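Local coordinates for chitin binding protein (Streptomyces lividans, PDB 5FTZ) that is a copper-dependent lytic polysaccharide monooxygenase of family AA10 that probably binds chitin and cleaves it oxidatively, at residues 12-17 with 68-73. Sequence-based numbering, arbitrary orientation.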
loop_
_atom_site.group_PDB
_atom_site.type_symbol
_atom_site.label_atom_id
_atom_site.label_comp_id
_atom_site.label_asym_id
_atom_site.label_seq_id
_atom_site.Cartn_x
_atom_site.Cartn_y
_atom_site.Cartn_z
ATOM N N LYS A 12 21.629 19.101 3.702
ATOM C CA LYS A 12 21.967 19.180 5.117
ATOM C C LYS A 12 23.174 20.059 5.363
ATOM O O LYS A 12 23.183 20.788 6.381
ATOM C CB LYS A 12 22.167 17.776 5.670
ATOM C CG LYS A 12 22.433 17.694 7.178
ATOM C CD LYS A 12 21.355 18.376 8.008
ATOM C CE LYS A 12 21.536 18.003 9.472
ATOM N NZ LYS A 12 20.404 18.571 10.232
ATOM N N VAL A 13 24.186 20.070 4.498
ATOM C CA VAL A 13 25.273 20.999 4.685
ATOM C C VAL A 13 24.812 22.429 4.518
ATOM O O VAL A 13 25.348 23.325 5.191
ATOM C CB VAL A 13 26.541 20.740 3.851
ATOM C CG1 VAL A 13 27.098 19.348 4.157
ATOM C CG2 VAL A 13 26.391 20.933 2.414
ATOM N N CYS A 14 23.795 22.667 3.715
ATOM C CA CYS A 14 23.184 24.007 3.635
ATOM C C CYS A 14 22.445 24.330 4.955
ATOM O O CYS A 14 22.688 25.396 5.575
ATOM C CB CYS A 14 22.265 24.031 2.416
ATOM S SG CYS A 14 23.080 24.082 0.819
ATOM N N GLN A 15 21.711 23.419 5.516
ATOM C CA GLN A 15 20.969 23.701 6.754
ATOM C C GLN A 15 21.909 23.859 7.954
ATOM O O GLN A 15 21.631 24.707 8.841
ATOM C CB GLN A 15 19.916 22.661 7.003
ATOM C CG GLN A 15 19.055 22.901 8.242
ATOM C CD GLN A 15 19.694 22.326 9.473
ATOM O OE1 GLN A 15 20.503 21.385 9.443
ATOM N NE2 GLN A 15 19.312 22.886 10.625
ATOM N N ASN A 16 23.005 23.120 8.009
ATOM C CA ASN A 16 23.748 22.996 9.236
ATOM C C ASN A 16 24.795 24.085 9.426
ATOM O O ASN A 16 25.491 24.065 10.431
ATOM C CB ASN A 16 24.237 21.569 9.457
ATOM C CG ASN A 16 25.413 21.228 8.676
ATOM O OD1 ASN A 16 26.028 22.089 8.021
ATOM N ND2 ASN A 16 25.740 19.887 8.667
ATOM N N GLY A 17 24.884 25.014 8.485
ATOM C CA GLY A 17 25.809 26.126 8.664
ATOM C C GLY A 17 27.117 25.922 7.965
ATOM O O GLY A 17 27.980 26.804 7.986
ATOM N N GLN A 68 33.166 28.072 -4.225
ATOM C CA GLN A 68 34.145 27.117 -3.758
ATOM C C GLN A 68 33.622 25.680 -3.948
ATOM O O GLN A 68 32.417 25.447 -4.123
ATOM C CB GLN A 68 34.435 27.398 -2.315
ATOM C CG GLN A 68 35.050 28.800 -2.049
ATOM C CD GLN A 68 36.437 28.883 -2.553
ATOM O OE1 GLN A 68 37.332 28.345 -1.955
ATOM N NE2 GLN A 68 36.615 29.486 -3.724
ATOM N N ALA A 69 34.499 24.701 -3.905
ATOM C CA ALA A 69 34.061 23.319 -3.932
ATOM C C ALA A 69 33.099 22.974 -2.787
ATOM O O ALA A 69 33.171 23.492 -1.682
ATOM C CB ALA A 69 35.265 22.400 -3.839
ATOM N N TRP A 70 32.134 22.107 -3.062
ATOM C CA TRP A 70 31.337 21.566 -1.996
ATOM C C TRP A 70 32.217 20.849 -1.011
ATOM O O TRP A 70 33.179 20.236 -1.388
ATOM C CB TRP A 70 30.293 20.571 -2.497
ATOM C CG TRP A 70 29.171 21.154 -3.324
ATOM C CD1 TRP A 70 29.065 21.133 -4.680
ATOM C CD2 TRP A 70 27.983 21.777 -2.820
ATOM N NE1 TRP A 70 27.913 21.728 -5.042
ATOM C CE2 TRP A 70 27.226 22.148 -3.927
ATOM C CE3 TRP A 70 27.496 22.051 -1.540
ATOM C CZ2 TRP A 70 25.989 22.767 -3.798
ATOM C CZ3 TRP A 70 26.251 22.676 -1.439
ATOM C CH2 TRP A 70 25.537 23.009 -2.533
ATOM N N PRO A 71 31.889 20.940 0.287
ATOM C CA PRO A 71 32.620 20.080 1.245
ATOM C C PRO A 71 32.334 18.642 0.995
ATOM O O PRO A 71 31.227 18.285 0.568
ATOM C CB PRO A 71 32.072 20.492 2.612
ATOM C CG PRO A 71 30.796 21.124 2.359
ATOM C CD PRO A 71 30.816 21.679 0.951
ATOM N N THR A 72 33.286 17.778 1.317
ATOM C CA THR A 72 33.112 16.340 1.043
ATOM C C THR A 72 33.340 15.499 2.295
ATOM O O THR A 72 34.074 15.899 3.203
ATOM C CB THR A 72 34.098 15.805 0.002
ATOM O OG1 THR A 72 35.428 15.827 0.529
ATOM C CG2 THR A 72 34.122 16.565 -1.286
ATOM N N THR A 73 32.747 14.312 2.309
ATOM C CA THR A 73 32.982 13.297 3.297
ATOM C C THR A 73 34.020 12.338 2.696
ATOM O O THR A 73 33.835 11.792 1.602
ATOM C CB THR A 73 31.711 12.549 3.622
ATOM O OG1 THR A 73 30.716 13.444 4.145
ATOM C CG2 THR A 73 31.927 11.429 4.652
#
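Val-13 and Trp-70 bury the most surface here, and they meet through CG2 of the valine and CZ3 of the indole, 4.2 Å apart, with the methyl approaching the ring obliquely. The same methyl reaches on to Pro-71, where CG2 of Val-13 lies 4.4 Å from CG of the proline, so one branch bridges two consecutive residues of 68-73. Cys-14, next along the helix, brings its sulfur to the rim of the indole: SG is 4.1 Å from CZ3 of Trp-70, and from the centroid of the six-membered ring it lies 88° off the normal, almost in the ring plane, an edge-on sulfur-aromatic contact. That sulfur is already tied to Cys-22 by a disulfide. Here the short helix 10-15, which follows the N-terminal strand of this AA10 monooxygenase, packs on the loop leading into strand 73-74 of the larger sheet of its beta-sandwich core. With CG beside its own backbone N (chi1 -68°) and the ring turned by chi2 of 100°, Trp-70 extends the benzo end of its indole to the helix, while NE1 is hydrogen-bonded to the carbonyl of Ser-61. Arg-10, at the start of the helix, adds a cation-pi contact with Trp-70, and Val-19 touches both Val-13 and Pro-71.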